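Local coordinates for A223 penton protein C-terminal domain-containing protein (Sulfolobus turreted icosahedral virus, PDB 4IL7) that is a structural protein of the viral capsid, probably of its penton, represented here by the protein's C-terminal, partial jelly-roll domain, at residues Leu99-Thr104 with Gly112-Thr117. The protein carries 1 engineered substitution. Sequence-based numbering, arbitrary orientation.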
loop_
_atom_site.group_PDB
_atom_site.type_symbol
_atom_site.label_atom_id
_atom_site.label_comp_id
_atom_site.label_asym_id
_atom_site.label_seq_id
_atom_site.Cartn_x
_atom_site.Cartn_y
_atom_site.Cartn_z
ATOM N N LEU A 99 -1.377 -3.497 -7.199
ATOM C CA LEU A 99 -1.607 -2.676 -6.026
ATOM C C LEU A 99 -0.846 -1.372 -6.176
ATOM O O LEU A 99 0.382 -1.329 -6.419
ATOM C CB LEU A 99 -1.128 -3.370 -4.788
ATOM C CG LEU A 99 -1.401 -2.655 -3.466
ATOM C CD1 LEU A 99 -2.883 -2.568 -3.180
ATOM C CD2 LEU A 99 -0.692 -3.359 -2.320
ATOM N N ILE A 100 -1.588 -0.274 -6.049
ATOM C CA ILE A 100 -1.006 1.047 -6.105
ATOM C C ILE A 100 -1.111 1.713 -4.743
ATOM O O ILE A 100 -2.195 1.860 -4.194
ATOM C CB ILE A 100 -1.685 1.953 -7.170
ATOM C CG1 ILE A 100 -1.762 1.271 -8.527
ATOM C CG2 ILE A 100 -1.006 3.295 -7.225
ATOM C CD1 ILE A 100 -0.431 1.028 -9.140
ATOM N N ILE A 101 0.024 2.161 -4.227
ATOM C CA ILE A 101 0.119 2.896 -2.985
ATOM C C ILE A 101 0.654 4.241 -3.352
ATOM O O ILE A 101 1.806 4.372 -3.806
ATOM C CB ILE A 101 1.022 2.215 -1.949
ATOM C CG1 ILE A 101 0.590 0.737 -1.683
ATOM C CG2 ILE A 101 0.979 3.020 -0.653
ATOM C CD1 ILE A 101 1.540 -0.194 -2.311
ATOM N N SER A 102 -0.183 5.258 -3.231
ATOM C CA SER A 102 0.223 6.652 -3.538
ATOM C C SER A 102 0.413 7.396 -2.239
ATOM O O SER A 102 -0.544 7.622 -1.503
ATOM C CB SER A 102 -0.849 7.325 -4.390
ATOM O OG SER A 102 -0.491 8.651 -4.686
ATOM N N ILE A 103 1.638 7.774 -1.915
ATOM C CA ILE A 103 1.955 8.464 -0.664
ATOM C C ILE A 103 2.335 9.870 -1.012
ATOM O O ILE A 103 3.280 10.090 -1.803
ATOM C CB ILE A 103 3.122 7.756 0.047
ATOM C CG1 ILE A 103 2.872 6.271 0.300
ATOM C CG2 ILE A 103 3.409 8.495 1.352
ATOM C CD1 ILE A 103 1.698 5.987 1.239
ATOM N N THR A 104 1.583 10.860 -0.532
ATOM C CA THR A 104 1.840 12.250 -0.884
ATOM C C THR A 104 2.089 13.039 0.337
ATOM O O THR A 104 1.495 12.846 1.385
ATOM C CB THR A 104 0.740 12.809 -1.786
ATOM O OG1 THR A 104 -0.488 12.735 -1.184
ATOM C CG2 THR A 104 0.734 12.015 -3.095
ATOM N N GLY A 112 8.858 4.972 3.729
ATOM C CA GLY A 112 8.496 3.905 4.645
ATOM C C GLY A 112 8.475 2.553 4.008
ATOM O O GLY A 112 9.238 2.278 3.099
ATOM N N GLN A 113 7.562 1.733 4.548
ATOM C CA GLN A 113 7.503 0.297 4.301
ATOM C C GLN A 113 6.067 -0.153 4.275
ATOM O O GLN A 113 5.269 0.376 5.024
ATOM C CB GLN A 113 8.234 -0.510 5.369
ATOM C CG GLN A 113 9.729 -0.351 5.390
ATOM C CD GLN A 113 10.363 -1.493 6.179
ATOM O OE1 GLN A 113 9.674 -2.175 7.040
ATOM N NE2 GLN A 113 11.567 -1.825 5.783
ATOM N N ILE A 114 5.798 -1.185 3.477
ATOM C CA ILE A 114 4.520 -1.926 3.510
ATOM C C ILE A 114 4.822 -3.394 3.542
ATOM O O ILE A 114 5.739 -3.877 2.913
ATOM C CB ILE A 114 3.575 -1.539 2.321
ATOM C CG1 ILE A 114 2.159 -2.065 2.478
ATOM C CG2 ILE A 114 4.208 -1.884 1.001
ATOM C CD1 ILE A 114 1.159 -1.498 1.443
ATOM N N THR A 115 3.965 -4.158 4.253
ATOM C CA THR A 115 4.047 -5.593 4.321
ATOM C C THR A 115 2.818 -6.225 3.776
ATOM O O THR A 115 1.685 -5.808 4.137
ATOM C CB THR A 115 4.243 -6.067 5.755
ATOM O OG1 THR A 115 5.403 -5.451 6.304
ATOM C CG2 THR A 115 4.397 -7.577 5.871
ATOM N N LEU A 116 2.953 -7.181 2.891
ATOM C CA LEU A 116 1.898 -7.945 2.273
ATOM C C LEU A 116 2.011 -9.401 2.587
ATOM O O LEU A 116 3.155 -9.924 2.667
ATOM C CB LEU A 116 1.918 -7.818 0.755
ATOM C CG LEU A 116 1.910 -6.409 0.151
ATOM C CD1 LEU A 116 1.880 -6.424 -1.360
ATOM C CD2 LEU A 116 0.750 -5.580 0.647
ATOM N N THR A 117 0.931 -10.133 2.697
ATOM C CA THR A 117 0.955 -11.563 2.890
ATOM C C THR A 117 0.050 -12.232 1.903
ATOM O O THR A 117 -1.064 -11.766 1.677
ATOM C CB THR A 117 0.632 -11.917 4.334
ATOM O OG1 THR A 117 -0.775 -11.726 4.619
ATOM C CG2 THR A 117 1.427 -11.217 5.305
#
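Leu99 and Ile101 face Leu116 and Ile114 across the gap between two sheets, each built of antiparallel strands; 99-104 and 112-117 run in roughly opposite directions, with CA-CA separations of 10.4 Å for Leu99-Leu116 and 9.2 Å for Ile101-Ile114, roughly twice the spacing of hydrogen-bonded neighbours. This is the interior of a beta sandwich, as expected of the partial jelly roll of this capsid domain: strand 97-104 belongs to one four-stranded sheet and strand 110-118 to the other. The chain passes between them by a short connection, and all four touching residues are buried near the centre of the domain.

On each strand the residues that meet the other sheet are two positions apart, and their CB atoms point inward. The 129 Å² buried between the segments is modest, and the contact is purely apolar. Backbone hydrogen bonding on 99-104 runs within its own sheet instead, to Tyr156 and Leu154 from Ile100 and Ser102, and to Ile134 and Asn132 from Leu99 and Ile101.

At one end of the contact, Leu99 and Leu116 meet tip to tip through methyl groups. With chi1 of Leu99 at -176° and chi2 at 66°, CD1 is turned aside and CD2 continues the extended line from CA across the gap, until it lies 4.0 Å from CD2 of Leu116. The same methyl is 4.1 Å from Leu116 CD1, so one branch of Leu99 touches both branches of its partner. Ile134 flanks Leu116 and Ile101 from the first sheet, while from strand 141-147 Met145 borders Ile101 and Ile142 borders Ile114.

In the second pair, Ile114 is extended along its longer branch (chi2 170°), and this straight chain delivers its terminal methyl to Ile101: Ile114 CD1 stands 3.9 Å from Ile101 CG1 and 4.0 Å from Ile101 CD1.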